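Local coordinates for protein unsaturated glucuronyl hydrolase (Streptococcus agalactiae, PDB 2ZZR) that hydrolyses unsaturated hyaluronan, chondroitin and heparin disaccharides, releasing the 4,5-unsaturated uronic acid from both (1->3) and (1->4) glycosidic bonds, at residues Ala138-Ala143 with Glu192-Val197; Lys145-Tyr150 with Gln180-Ala185; Gln158-Leu163 with Arg170-Cys175; Asn200-Ser205 with Tyr253-Ser258. One frame throughout, in Å; residues are numbered along the deposited sequence.

Contact 1 (Ala138-Ala143 with Glu192-Val197)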
loop_
_atom_site.group_PDB
_atom_site.type_symbol
_atom_site.label_atom_id
_atom_site.label_comp_id
_atom_site.label_asym_id
_atom_site.label_seq_id
_atom_site.Cartn_x
_atom_site.Cartn_y
_atom_site.Cartn_z
ATOM N N ALA A 138 15.203 -9.139 -11.936
ATOM C CA ALA A 138 13.748 -9.061 -12.090
ATOM C C ALA A 138 13.238 -7.659 -11.764
ATOM O O ALA A 138 12.361 -7.134 -12.454
ATOM C CB ALA A 138 13.061 -10.094 -11.216
ATOM N N THR A 139 13.796 -7.058 -10.714
ATOM C CA THR A 139 13.408 -5.704 -10.299
ATOM C C THR A 139 13.683 -4.664 -11.394
ATOM O O THR A 139 12.803 -3.858 -11.730
ATOM C CB THR A 139 14.111 -5.290 -8.977
ATOM O OG1 THR A 139 13.722 -6.175 -7.918
ATOM C CG2 THR A 139 13.731 -3.873 -8.597
ATOM N N ILE A 140 14.895 -4.676 -11.952
ATOM C CA ILE A 140 15.255 -3.713 -12.992
ATOM C C ILE A 140 14.393 -3.905 -14.240
ATOM O O ILE A 140 13.891 -2.933 -14.805
ATOM C CB ILE A 140 16.771 -3.743 -13.335
ATOM C CG1 ILE A 140 17.608 -3.446 -12.081
ATOM C CG2 ILE A 140 17.099 -2.750 -14.460
ATOM C CD1 ILE A 140 17.279 -2.124 -11.384
ATOM N N LYS A 141 14.197 -5.159 -14.641
ATOM C CA LYS A 141 13.337 -5.463 -15.788
ATOM C C LYS A 141 11.900 -4.987 -15.545
ATOM O O LYS A 141 11.271 -4.428 -16.445
ATOM C CB LYS A 141 13.390 -6.956 -16.130
ATOM C CG LYS A 141 14.700 -7.374 -16.797
ATOM C CD LYS A 141 14.785 -8.883 -16.950
ATOM C CE LYS A 141 16.025 -9.278 -17.752
ATOM N NZ LYS A 141 16.057 -10.739 -18.010
ATOM N N ALA A 142 11.404 -5.184 -14.320
ATOM C CA ALA A 142 10.086 -4.675 -13.911
ATOM C C ALA A 142 10.005 -3.149 -13.966
ATOM O O ALA A 142 8.993 -2.600 -14.401
ATOM C CB ALA A 142 9.724 -5.178 -12.515
ATOM N N ALA A 143 11.065 -2.472 -13.523
ATOM C CA ALA A 143 11.133 -1.016 -13.584
ATOM C C ALA A 143 11.028 -0.539 -15.037
ATOM O O ALA A 143 10.258 0.369 -15.338
ATOM C CB ALA A 143 12.414 -0.503 -12.933
ATOM N N GLU A 192 19.021 8.728 -14.540
ATOM C CA GLU A 192 18.133 9.807 -14.103
ATOM C C GLU A 192 16.699 9.684 -14.620
ATOM O O GLU A 192 15.779 10.209 -14.000
ATOM C CB GLU A 192 18.712 11.162 -14.520
ATOM C CG GLU A 192 19.981 11.558 -13.779
ATOM C CD GLU A 192 19.727 12.523 -12.641
ATOM O OE1 GLU A 192 18.729 12.348 -11.905
ATOM O OE2 GLU A 192 20.534 13.466 -12.480
ATOM N N LYS A 193 16.512 9.002 -15.750
ATOM C CA LYS A 193 15.176 8.883 -16.358
ATOM C C LYS A 193 14.179 8.233 -15.402
ATOM O O LYS A 193 13.024 8.645 -15.336
ATOM C CB LYS A 193 15.232 8.121 -17.684
ATOM C CG LYS A 193 15.928 8.888 -18.806
ATOM C CD LYS A 193 16.119 8.010 -20.030
ATOM C CE LYS A 193 16.957 8.717 -21.093
ATOM N NZ LYS A 193 17.356 7.771 -22.178
ATOM N N TYR A 194 14.641 7.233 -14.655
ATOM C CA TYR A 194 13.811 6.565 -13.652
ATOM C C TYR A 194 13.294 7.567 -12.622
ATOM O O TYR A 194 12.106 7.568 -12.280
ATOM C CB TYR A 194 14.599 5.481 -12.920
ATOM C CG TYR A 194 14.993 4.270 -13.737
ATOM C CD1 TYR A 194 16.334 3.916 -13.869
ATOM C CD2 TYR A 194 14.031 3.456 -14.342
ATOM C CE1 TYR A 194 16.716 2.791 -14.602
ATOM C CE2 TYR A 194 14.403 2.325 -15.082
ATOM C CZ TYR A 194 15.751 2.002 -15.200
ATOM O OH TYR A 194 16.145 0.890 -15.912
ATOM N N ARG A 195 14.204 8.402 -12.120
ATOM C CA ARG A 195 13.873 9.385 -11.094
ATOM C C ARG A 195 12.950 10.469 -11.649
ATOM O O ARG A 195 11.989 10.861 -10.994
ATOM C CB ARG A 195 15.143 10.009 -10.498
ATOM C CG ARG A 195 14.849 10.948 -9.331
ATOM C CD ARG A 195 16.093 11.515 -8.654
ATOM N NE ARG A 195 15.715 12.081 -7.357
ATOM C CZ ARG A 195 15.203 13.298 -7.183
ATOM N NH1 ARG A 195 15.023 14.109 -8.223
ATOM N NH2 ARG A 195 14.873 13.710 -5.963
ATOM N N GLN A 196 13.247 10.941 -12.861
ATOM C CA GLN A 196 12.432 11.965 -13.517
ATOM C C GLN A 196 10.976 11.537 -13.663
ATOM O O GLN A 196 10.074 12.309 -13.358
ATOM C CB GLN A 196 13.024 12.348 -14.876
ATOM C CG GLN A 196 14.313 13.146 -14.756
ATOM C CD GLN A 196 15.102 13.254 -16.056
ATOM O OE1 GLN A 196 14.918 12.467 -16.996
ATOM N NE2 GLN A 196 16.006 14.227 -16.106
ATOM N N VAL A 197 10.757 10.306 -14.117
ATOM C CA VAL A 197 9.403 9.758 -14.248
ATOM C C VAL A 197 8.708 9.668 -12.884
ATOM O O VAL A 197 7.547 10.075 -12.745
ATOM C CB VAL A 197 9.419 8.389 -14.960
ATOM C CG1 VAL A 197 8.087 7.658 -14.794
ATOM C CG2 VAL A 197 9.740 8.567 -16.430
#
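Ala143 and Tyr194 mark the closest passage of two helical turns, one in helix 133-147 and one near the start of helix 192-209, their CA atoms 8.0 Å apart. The gap is bridged from one side by a single long side chain. Tyr194 is directed toward the opposing helix, and with CG anti to its carbonyl carbon (chi1 -68°) the ring reaches across to two residues about one helical turn apart. Ala143, whose CB also faces the partner helix, meets the ring at an oblique angle, CB lying 4.1 Å from Tyr194 CE2. Further out, the CG2 branch of Ile140 comes within 4.0 Å of Tyr194 OH, the two side chains crossing at about a right angle. The hydroxyl is not left to this methyl group: it hydrogen-bonds to the carboxylate of Asp144, the residue directly after Ala143. Ala185 of helix 180-189 touches Ala143, and Met147 packs against Tyr194 as well. Far from the annotated sites, this is plain helix packing within the alpha barrel. Apolar packing is combined with a polar tie: Ala143 touches the ring and the Ile140 methyl lies near the hydroxyl oxygen, while the bond to Asp144 joins the phenol end to the very helix that the ring packs against.

Contact 2 (Lys145-Tyr150 with Gln180-Ala185); sequences KLMERY and QLLFFA
Leu146 and Met147 of helix 133-147 lay their side chains on Leu181 and Leu182 of helix 180-189. Just before them, Lys145 turns its chain away from that helix, and its NZ forms a salt bridge with Glu148 OE1 at 3.2 Å, approaching from above the carboxylate plane; Asp111 is a second acidic partner of the same ammonium. Leu146 comes next and points toward the partner. With CG anti to the backbone N (chi1 -175°), its CD2 methyl touches both leucines, 3.8 Å from Leu182 CG and 4.1 Å from Leu181 CD2. Met147 follows, bent at both chi2 and chi3, which folds its thioether back along Leu182: CG is 3.9 Å from Leu182 CD2, and SD lies equally close to that methyl. From Met147 to Tyr150 a type I turn leads into strand 150-151. Val197 of helix 192-209 also covers both Met147 and Leu182. The side chain of Leu146 is about 7 Å from that of Asp114, probably the catalytic nucleophile. The contact itself is wholly apolar and depends on fit between branched and thioether groups, whereas the charges of Lys145 and Glu148 are paired away from the leucines.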
loop_
_atom_site.group_PDB
_atom_site.type_symbol
_atom_site.label_atom_id
_atom_site.label_comp_id
_atom_site.label_asym_id
_atom_site.label_seq_id
_atom_site.Cartn_x
_atom_site.Cartn_y
_atom_site.Cartn_z
ATOM N N LYS A 145 9.678 -2.169 -17.482
ATOM C CA LYS A 145 8.303 -2.465 -17.887
ATOM C C LYS A 145 7.356 -1.343 -17.450
ATOM O O LYS A 145 6.514 -0.888 -18.231
ATOM C CB LYS A 145 7.847 -3.818 -17.330
ATOM C CG LYS A 145 6.480 -4.289 -17.823
ATOM C CD LYS A 145 6.510 -4.666 -19.304
ATOM C CE LYS A 145 5.126 -5.082 -19.800
ATOM N NZ LYS A 145 4.247 -3.902 -20.005
ATOM N N LEU A 146 7.517 -0.883 -16.211
ATOM C CA LEU A 146 6.704 0.212 -15.690
ATOM C C LEU A 146 6.923 1.519 -16.464
ATOM O O LEU A 146 5.970 2.248 -16.749
ATOM C CB LEU A 146 6.971 0.416 -14.194
ATOM C CG LEU A 146 6.104 1.460 -13.481
ATOM C CD1 LEU A 146 4.616 1.142 -13.622
ATOM C CD2 LEU A 146 6.514 1.587 -12.022
ATOM N N MET A 147 8.180 1.799 -16.805
ATOM C CA MET A 147 8.547 3.001 -17.562
ATOM C C MET A 147 7.824 3.101 -18.916
ATOM O O MET A 147 7.594 4.206 -19.412
ATOM C CB MET A 147 10.067 3.057 -17.768
ATOM C CG MET A 147 10.859 3.321 -16.481
ATOM S SD MET A 147 10.718 5.029 -15.917
ATOM C CE MET A 147 11.926 5.812 -16.983
ATOM N N GLU A 148 7.463 1.950 -19.484
ATOM C CA GLU A 148 6.779 1.885 -20.791
ATOM C C GLU A 148 5.443 2.631 -20.801
ATOM O O GLU A 148 4.964 3.042 -21.866
ATOM C CB GLU A 148 6.540 0.432 -21.216
ATOM C CG GLU A 148 7.785 -0.387 -21.529
ATOM C CD GLU A 148 7.475 -1.857 -21.775
ATOM O OE1 GLU A 148 6.279 -2.226 -21.861
ATOM O OE2 GLU A 148 8.434 -2.652 -21.874
ATOM N N ARG A 149 4.834 2.795 -19.626
ATOM C CA ARG A 149 3.528 3.452 -19.528
ATOM C C ARG A 149 3.598 4.957 -19.244
ATOM O O ARG A 149 2.568 5.617 -19.121
ATOM C CB ARG A 149 2.626 2.735 -18.514
ATOM C CG ARG A 149 2.418 1.260 -18.827
ATOM C CD ARG A 149 1.231 0.677 -18.067
ATOM N NE ARG A 149 -0.058 1.141 -18.593
ATOM C CZ ARG A 149 -0.646 0.662 -19.691
ATOM N NH1 ARG A 149 -0.074 -0.306 -20.401
ATOM N NH2 ARG A 149 -1.814 1.159 -20.084
ATOM N N TYR A 150 4.815 5.499 -19.153
ATOM C CA TYR A 150 4.993 6.923 -18.888
ATOM C C TYR A 150 4.517 7.780 -20.057
ATOM O O TYR A 150 4.864 7.514 -21.207
ATOM C CB TYR A 150 6.459 7.250 -18.579
ATOM C CG TYR A 150 6.698 8.723 -18.316
ATOM C CD1 TYR A 150 7.431 9.504 -19.216
ATOM C CD2 TYR A 150 6.188 9.338 -17.176
ATOM C CE1 TYR A 150 7.651 10.861 -18.977
ATOM C CE2 TYR A 150 6.404 10.689 -16.927
ATOM C CZ TYR A 150 7.137 11.443 -17.833
ATOM O OH TYR A 150 7.343 12.775 -17.582
ATOM N N GLN A 180 7.932 3.709 -6.321
ATOM C CA GLN A 180 9.060 3.402 -5.435
ATOM C C GLN A 180 10.053 2.498 -6.167
ATOM O O GLN A 180 11.276 2.643 -6.023
ATOM C CB GLN A 180 8.582 2.785 -4.115
ATOM C CG GLN A 180 7.513 3.624 -3.372
ATOM C CD GLN A 180 7.809 5.128 -3.331
ATOM O OE1 GLN A 180 6.947 5.952 -3.652
ATOM N NE2 GLN A 180 9.014 5.486 -2.923
ATOM N N LEU A 181 9.506 1.604 -6.988
ATOM C CA LEU A 181 10.288 0.745 -7.878
ATOM C C LEU A 181 11.220 1.568 -8.761
ATOM O O LEU A 181 12.372 1.187 -8.995
ATOM C CB LEU A 181 9.331 -0.096 -8.743
ATOM C CG LEU A 181 9.881 -0.934 -9.903
ATOM C CD1 LEU A 181 10.876 -1.970 -9.383
ATOM C CD2 LEU A 181 8.731 -1.601 -10.637
ATOM N N LEU A 182 10.721 2.708 -9.241
ATOM C CA LEU A 182 11.511 3.587 -10.103
ATOM C C LEU A 182 12.619 4.316 -9.346
ATOM O O LEU A 182 13.722 4.475 -9.873
ATOM C CB LEU A 182 10.615 4.575 -10.850
ATOM C CG LEU A 182 9.534 3.918 -11.709
ATOM C CD1 LEU A 182 8.726 4.989 -12.418
ATOM C CD2 LEU A 182 10.137 2.933 -12.719
ATOM N N PHE A 183 12.338 4.747 -8.114
ATOM C CA PHE A 183 13.378 5.341 -7.269
ATOM C C PHE A 183 14.487 4.325 -6.979
ATOM O O PHE A 183 15.663 4.694 -6.938
ATOM C CB PHE A 183 12.810 5.888 -5.957
ATOM C CG PHE A 183 12.040 7.189 -6.106
ATOM C CD1 PHE A 183 10.729 7.285 -5.651
ATOM C CD2 PHE A 183 12.637 8.318 -6.675
ATOM C CE1 PHE A 183 10.013 8.483 -5.764
ATOM C CE2 PHE A 183 11.931 9.520 -6.798
ATOM C CZ PHE A 183 10.614 9.601 -6.339
ATOM N N PHE A 184 14.110 3.061 -6.782
ATOM C CA PHE A 184 15.090 1.986 -6.580
ATOM C C PHE A 184 15.957 1.801 -7.828
ATOM O O PHE A 184 17.190 1.736 -7.736
ATOM C CB PHE A 184 14.402 0.665 -6.205
ATOM C CG PHE A 184 15.352 -0.504 -6.111
ATOM C CD1 PHE A 184 16.070 -0.735 -4.942
ATOM C CD2 PHE A 184 15.540 -1.357 -7.195
ATOM C CE1 PHE A 184 16.963 -1.808 -4.849
ATOM C CE2 PHE A 184 16.431 -2.433 -7.113
ATOM C CZ PHE A 184 17.133 -2.663 -5.936
ATOM N N ALA A 185 15.314 1.723 -8.992
ATOM C CA ALA A 185 16.043 1.572 -10.255
ATOM C C ALA A 185 17.016 2.725 -10.479
ATOM O O ALA A 185 18.135 2.510 -10.952
ATOM C CB ALA A 185 15.080 1.437 -11.425
#

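Contact 3 (Gln158-Leu163 with Arg170-Cys175)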
loop_
_atom_site.group_PDB
_atom_site.type_symbol
_atom_site.label_atom_id
_atom_site.label_comp_id
_atom_site.label_asym_id
_atom_site.label_seq_id
_atom_site.Cartn_x
_atom_site.Cartn_y
_atom_site.Cartn_z
ATOM N N GLN A 158 0.588 6.040 -17.012
ATOM C CA GLN A 158 -0.794 5.720 -17.347
ATOM C C GLN A 158 -1.217 4.375 -16.773
ATOM O O GLN A 158 -0.471 3.390 -16.849
ATOM C CB GLN A 158 -1.024 5.744 -18.865
ATOM C CG GLN A 158 -2.518 5.755 -19.241
ATOM C CD GLN A 158 -2.781 5.563 -20.725
ATOM O OE1 GLN A 158 -3.790 4.959 -21.117
ATOM N NE2 GLN A 158 -1.888 6.074 -21.555
ATOM N N ALA A 159 -2.416 4.348 -16.201
ATOM C CA ALA A 159 -3.026 3.116 -15.709
ATOM C C ALA A 159 -3.334 2.169 -16.876
ATOM O O ALA A 159 -3.234 2.564 -18.050
ATOM C CB ALA A 159 -4.289 3.440 -14.929
ATOM N N TRP A 160 -3.682 0.921 -16.546
ATOM C CA TRP A 160 -4.042 -0.092 -17.544
ATOM C C TRP A 160 -5.060 0.413 -18.566
ATOM O O TRP A 160 -5.893 1.279 -18.265
ATOM C CB TRP A 160 -4.560 -1.373 -16.869
ATOM C CG TRP A 160 -5.556 -1.148 -15.761
ATOM C CD1 TRP A 160 -5.286 -1.066 -14.418
ATOM C CD2 TRP A 160 -6.976 -0.990 -15.892
ATOM N NE1 TRP A 160 -6.447 -0.862 -13.714
ATOM C CE2 TRP A 160 -7.500 -0.817 -14.590
ATOM C CE3 TRP A 160 -7.859 -0.985 -16.982
ATOM C CZ2 TRP A 160 -8.866 -0.631 -14.349
ATOM C CZ3 TRP A 160 -9.219 -0.807 -16.741
ATOM C CH2 TRP A 160 -9.709 -0.629 -15.434
ATOM N N GLY A 161 -4.974 -0.146 -19.770
ATOM C CA GLY A 161 -5.795 0.283 -20.897
ATOM C C GLY A 161 -4.931 0.582 -22.104
ATOM O O GLY A 161 -3.750 0.226 -22.145
ATOM N N GLU A 162 -5.529 1.235 -23.095
ATOM C CA GLU A 162 -4.826 1.571 -24.325
ATOM C C GLU A 162 -3.943 2.800 -24.106
ATOM O O GLU A 162 -4.440 3.878 -23.781
ATOM C CB GLU A 162 -5.838 1.817 -25.455
ATOM C CG GLU A 162 -5.202 2.099 -26.821
ATOM C CD GLU A 162 -4.537 0.880 -27.443
ATOM O OE1 GLU A 162 -3.669 1.072 -28.325
ATOM O OE2 GLU A 162 -4.869 -0.267 -27.062
ATOM N N LEU A 163 -2.636 2.625 -24.275
ATOM C CA LEU A 163 -1.678 3.711 -24.060
ATOM C C LEU A 163 -1.944 4.879 -24.999
ATOM O O LEU A 163 -2.050 4.687 -26.214
ATOM C CB LEU A 163 -0.242 3.216 -24.241
ATOM C CG LEU A 163 0.359 2.382 -23.103
ATOM C CD1 LEU A 163 1.694 1.816 -23.538
ATOM C CD2 LEU A 163 0.506 3.214 -21.830
ATOM N N ARG A 170 -5.199 8.294 -18.038
ATOM C CA ARG A 170 -5.433 8.614 -16.644
ATOM C C ARG A 170 -4.377 7.971 -15.755
ATOM O O ARG A 170 -3.724 6.997 -16.158
ATOM C CB ARG A 170 -6.824 8.126 -16.224
ATOM C CG ARG A 170 -6.916 6.599 -16.039
ATOM C CD ARG A 170 -8.252 6.018 -16.497
ATOM N NE ARG A 170 -8.404 4.638 -16.032
ATOM C CZ ARG A 170 -7.834 3.574 -16.597
ATOM N NH1 ARG A 170 -8.036 2.371 -16.076
ATOM N NH2 ARG A 170 -7.061 3.701 -17.673
ATOM N N LEU A 171 -4.222 8.531 -14.556
ATOM C CA LEU A 171 -3.450 7.886 -13.492
ATOM C C LEU A 171 -4.400 7.431 -12.392
ATOM O O LEU A 171 -5.521 7.934 -12.277
ATOM C CB LEU A 171 -2.374 8.830 -12.926
ATOM C CG LEU A 171 -2.766 10.154 -12.244
ATOM C CD1 LEU A 171 -3.303 9.964 -10.817
ATOM C CD2 LEU A 171 -1.579 11.122 -12.223
ATOM N N ILE A 172 -3.943 6.489 -11.572
ATOM C CA ILE A 172 -4.709 6.027 -10.422
ATOM C C ILE A 172 -3.836 6.248 -9.185
ATOM O O ILE A 172 -2.613 6.158 -9.272
ATOM C CB ILE A 172 -5.154 4.547 -10.597
ATOM C CG1 ILE A 172 -6.108 4.439 -11.804
ATOM C CG2 ILE A 172 -5.823 4.006 -9.329
ATOM C CD1 ILE A 172 -6.513 3.021 -12.169
ATOM N N ILE A 173 -4.459 6.577 -8.059
ATOM C CA ILE A 173 -3.710 7.010 -6.874
ATOM C C ILE A 173 -2.761 5.939 -6.323
ATOM O O ILE A 173 -1.714 6.266 -5.742
ATOM C CB ILE A 173 -4.644 7.543 -5.750
ATOM C CG1 ILE A 173 -3.816 8.264 -4.672
ATOM C CG2 ILE A 173 -5.542 6.426 -5.198
ATOM C CD1 ILE A 173 -4.625 9.091 -3.699
ATOM N N ASP A 174 -3.106 4.667 -6.521
ATOM C CA ASP A 174 -2.240 3.593 -6.013
ATOM C C ASP A 174 -0.883 3.537 -6.723
ATOM O O ASP A 174 0.050 2.886 -6.247
ATOM C CB ASP A 174 -2.956 2.231 -6.002
ATOM C CG ASP A 174 -3.201 1.661 -7.390
ATOM O OD1 ASP A 174 -3.643 0.498 -7.452
ATOM O OD2 ASP A 174 -2.964 2.336 -8.417
ATOM N N CYS A 175 -0.758 4.246 -7.845
ATOM C CA CYS A 175 0.517 4.302 -8.554
ATOM C C CYS A 175 1.604 4.988 -7.711
ATOM O O CYS A 175 2.797 4.813 -7.967
ATOM C CB CYS A 175 0.381 4.965 -9.929
ATOM S SG CYS A 175 1.748 4.564 -11.047
#
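Ala159 N donates to Arg170 O in a nearly straight bond of 3.0 Å (170° at the hydrogen), the one backbone hydrogen bond between the loop 158-163 and segment 170-175. The same carbonyl is approached by Gln158 CA at 3.4 Å, a CA-H...O contact. Arg170 then returns a bond from its side chain: NH2 reaches Trp160 O at 2.8 Å, the acceptor near the guanidinium plane, and NH1 adds a weak bond to the same oxygen. NH2 also serves His168 O. Chi1 of 74° sets CG between the backbone N and carbonyl carbon, turning the chain toward the loop. There the guanidinium stands nearly upright on the indole, the planes 81° apart, with NH1 over the ring face and CZ 4.5 Å from the centroid of the six-membered ring: a cation-pi pair. Ala159 CB lies over one guanidinium face, toward its rim, and also packs on Ile172 CD1 at 3.6 Å. On the loop's backbone, the carbonyls of Gln158, Ala159 and Gly161 accept from Arg149. Asp174, probably the proton donor, follows the strand, and its OD2 is hydrogen-bonded to His113. One arginine thus holds loop to strand through directional bonds to carbonyls and a cation-pi contact, beside the probable catalytic site.

Contact 4 (Asn200-Ser205 with Tyr253-Ser258); sequences NHFYAS and YGIPLS
Phe202 presents the CD1-CE1 side of its ring to Ser258 and Ile255, residues one turn apart on the facing helix. Ser258 is nearer: its CB and OG both lie 3.6 Å from Phe202 CD1, the hydroxyl oxygen approaching the ring obliquely. Ile255 meets the ring rim, with CA near the ring plane and CG1 4.2 Å from Phe202 CE1. The phenylalanine gets there because CG is anti to the backbone N (chi1 179°), sending the ring out from helix 192-209 across a CA separation of 7.6 Å between Phe202 and Ser258.

The next shell concerns the serine hydroxyl. Gly254 O, one turn back, lies 3.1 Å from Ser258 OG, and the side chain of Gln180 is also close to that hydroxyl, so the polar atom beside the ring has more than one potential partner. Within helix 192-209, His201 ND1 bonds to Ile157 N, fixing its imidazole near strand 156-157. Helix 245-262 kinks at Pro256, whose nitrogen makes no bond to the preceding turn.

This is helix-helix packing inside the alpha barrel of a family 88 glycoside hydrolase, the Phe202 ring bridging the two helices. Around the pair, Leu176 of helix 175-178 touches Phe202, while Gln267 of helix 265-280 reaches both Phe202 and Ser258. Leu270 and Met274 of that helix cover Ile255, so the contact joins helices 192-209 and 245-262 with two other helices packed against it.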
loop_
_atom_site.group_PDB
_atom_site.type_symbol
_atom_site.label_atom_id
_atom_site.label_comp_id
_atom_site.label_asym_id
_atom_site.label_seq_id
_atom_site.Cartn_x
_atom_site.Cartn_y
_atom_site.Cartn_z
ATOM N N ASN A 200 7.946 13.336 -11.645
ATOM C CA ASN A 200 6.870 13.914 -12.459
ATOM C C ASN A 200 5.538 13.290 -12.113
ATOM O O ASN A 200 4.539 13.999 -11.939
ATOM C CB ASN A 200 7.139 13.740 -13.955
ATOM C CG ASN A 200 8.239 14.648 -14.465
ATOM O OD1 ASN A 200 8.733 15.511 -13.739
ATOM N ND2 ASN A 200 8.635 14.455 -15.721
ATOM N N HIS A 201 5.532 11.962 -12.009
ATOM C CA HIS A 201 4.316 11.242 -11.638
ATOM C C HIS A 201 3.835 11.647 -10.259
ATOM O O HIS A 201 2.636 11.817 -10.043
ATOM C CB HIS A 201 4.489 9.725 -11.687
ATOM C CG HIS A 201 3.241 8.993 -11.314
ATOM N ND1 HIS A 201 2.309 8.600 -12.250
ATOM C CD2 HIS A 201 2.732 8.651 -10.107
ATOM C CE1 HIS A 201 1.294 8.016 -11.639
ATOM N NE2 HIS A 201 1.524 8.038 -10.337
ATOM N N PHE A 202 4.767 11.802 -9.319
ATOM C CA PHE A 202 4.372 12.232 -7.996
ATOM C C PHE A 202 3.616 13.564 -8.031
ATOM O O PHE A 202 2.534 13.677 -7.469
ATOM C CB PHE A 202 5.538 12.334 -6.993
ATOM C CG PHE A 202 5.067 12.796 -5.651
ATOM C CD1 PHE A 202 4.545 11.882 -4.735
ATOM C CD2 PHE A 202 5.013 14.157 -5.351
ATOM C CE1 PHE A 202 4.032 12.312 -3.512
ATOM C CE2 PHE A 202 4.506 14.596 -4.141
ATOM C CZ PHE A 202 4.007 13.670 -3.212
ATOM N N TYR A 203 4.190 14.567 -8.692
ATOM C CA TYR A 203 3.560 15.890 -8.722
ATOM C C TYR A 203 2.252 15.914 -9.499
ATOM O O TYR A 203 1.327 16.606 -9.108
ATOM C CB TYR A 203 4.530 16.965 -9.218
ATOM C CG TYR A 203 5.592 17.301 -8.194
ATOM C CD1 TYR A 203 6.936 17.028 -8.439
ATOM C CD2 TYR A 203 5.246 17.869 -6.963
ATOM C CE1 TYR A 203 7.915 17.331 -7.495
ATOM C CE2 TYR A 203 6.219 18.175 -6.007
ATOM C CZ TYR A 203 7.549 17.903 -6.285
ATOM O OH TYR A 203 8.526 18.200 -5.352
ATOM N N ALA A 204 2.177 15.145 -10.582
ATOM C CA ALA A 204 0.919 14.999 -11.326
ATOM C C ALA A 204 -0.171 14.441 -10.410
ATOM O O ALA A 204 -1.328 14.884 -10.447
ATOM C CB ALA A 204 1.121 14.111 -12.544
ATOM N N SER A 205 0.209 13.489 -9.562
ATOM C CA SER A 205 -0.715 12.927 -8.591
ATOM C C SER A 205 -1.087 13.959 -7.522
ATOM O O SER A 205 -2.272 14.239 -7.297
ATOM C CB SER A 205 -0.106 11.681 -7.947
ATOM O OG SER A 205 0.150 10.676 -8.913
ATOM N N TYR A 253 0.372 6.575 2.695
ATOM C CA TYR A 253 1.633 5.826 2.631
ATOM C C TYR A 253 2.487 6.251 1.439
ATOM O O TYR A 253 3.699 6.405 1.562
ATOM C CB TYR A 253 1.356 4.319 2.630
ATOM C CG TYR A 253 2.549 3.419 2.949
ATOM C CD1 TYR A 253 2.472 2.045 2.721
ATOM C CD2 TYR A 253 3.744 3.934 3.469
ATOM C CE1 TYR A 253 3.550 1.195 3.013
ATOM C CE2 TYR A 253 4.840 3.092 3.757
ATOM C CZ TYR A 253 4.727 1.727 3.525
ATOM O OH TYR A 253 5.786 0.884 3.803
ATOM N N GLY A 254 1.862 6.468 0.284
ATOM C CA GLY A 254 2.615 6.853 -0.910
ATOM C C GLY A 254 3.389 8.156 -0.762
ATOM O O GLY A 254 4.482 8.298 -1.314
ATOM N N ILE A 255 2.822 9.109 -0.022
ATOM C CA ILE A 255 3.475 10.407 0.159
ATOM C C ILE A 255 4.804 10.291 0.940
ATOM O O ILE A 255 5.841 10.692 0.417
ATOM C CB ILE A 255 2.532 11.485 0.775
ATOM C CG1 ILE A 255 1.414 11.843 -0.213
ATOM C CG2 ILE A 255 3.341 12.736 1.159
ATOM C CD1 ILE A 255 0.270 12.656 0.406
ATOM N N PRO A 256 4.781 9.749 2.182
ATOM C CA PRO A 256 6.071 9.619 2.892
ATOM C C PRO A 256 7.096 8.734 2.172
ATOM O O PRO A 256 8.299 9.023 2.230
ATOM C CB PRO A 256 5.679 9.043 4.263
ATOM C CG PRO A 256 4.315 8.458 4.072
ATOM C CD PRO A 256 3.653 9.311 3.022
ATOM N N LEU A 257 6.635 7.690 1.483
ATOM C CA LEU A 257 7.559 6.848 0.717
ATOM C C LEU A 257 8.308 7.678 -0.332
ATOM O O LEU A 257 9.532 7.591 -0.448
ATOM C CB LEU A 257 6.824 5.676 0.057
ATOM C CG LEU A 257 6.399 4.534 0.979
ATOM C CD1 LEU A 257 5.559 3.537 0.202
ATOM C CD2 LEU A 257 7.615 3.833 1.589
ATOM N N SER A 258 7.574 8.512 -1.065
ATOM C CA SER A 258 8.189 9.397 -2.056
ATOM C C SER A 258 9.031 10.493 -1.414
ATOM O O SER A 258 10.071 10.890 -1.962
ATOM C CB SER A 258 7.119 10.018 -2.947
ATOM O OG SER A 258 6.403 8.999 -3.612
#

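Contacts 1 and 2 are neighbours, their centres 4 Å apart, and both use helix 133-147; one faces helix 192-209, the other helix 180-189, which follow each other in the chain. Contact 3 is nested within the loop closed by contact 2, itself nested within that closed by contact 1; contact 4 comes after all three and shares helix 192-209 with contact 1, about 15 Å away between centres. Arg149 links contact 2 to contact 3, Tyr150 and Asn200 link contact 2 to contact 4, and Cys175 and Leu171 pack on His201 between contacts 3 and 4. Helix 192-209 thus backs the strand leading to the probable proton donor, while Arg149 holds the loop.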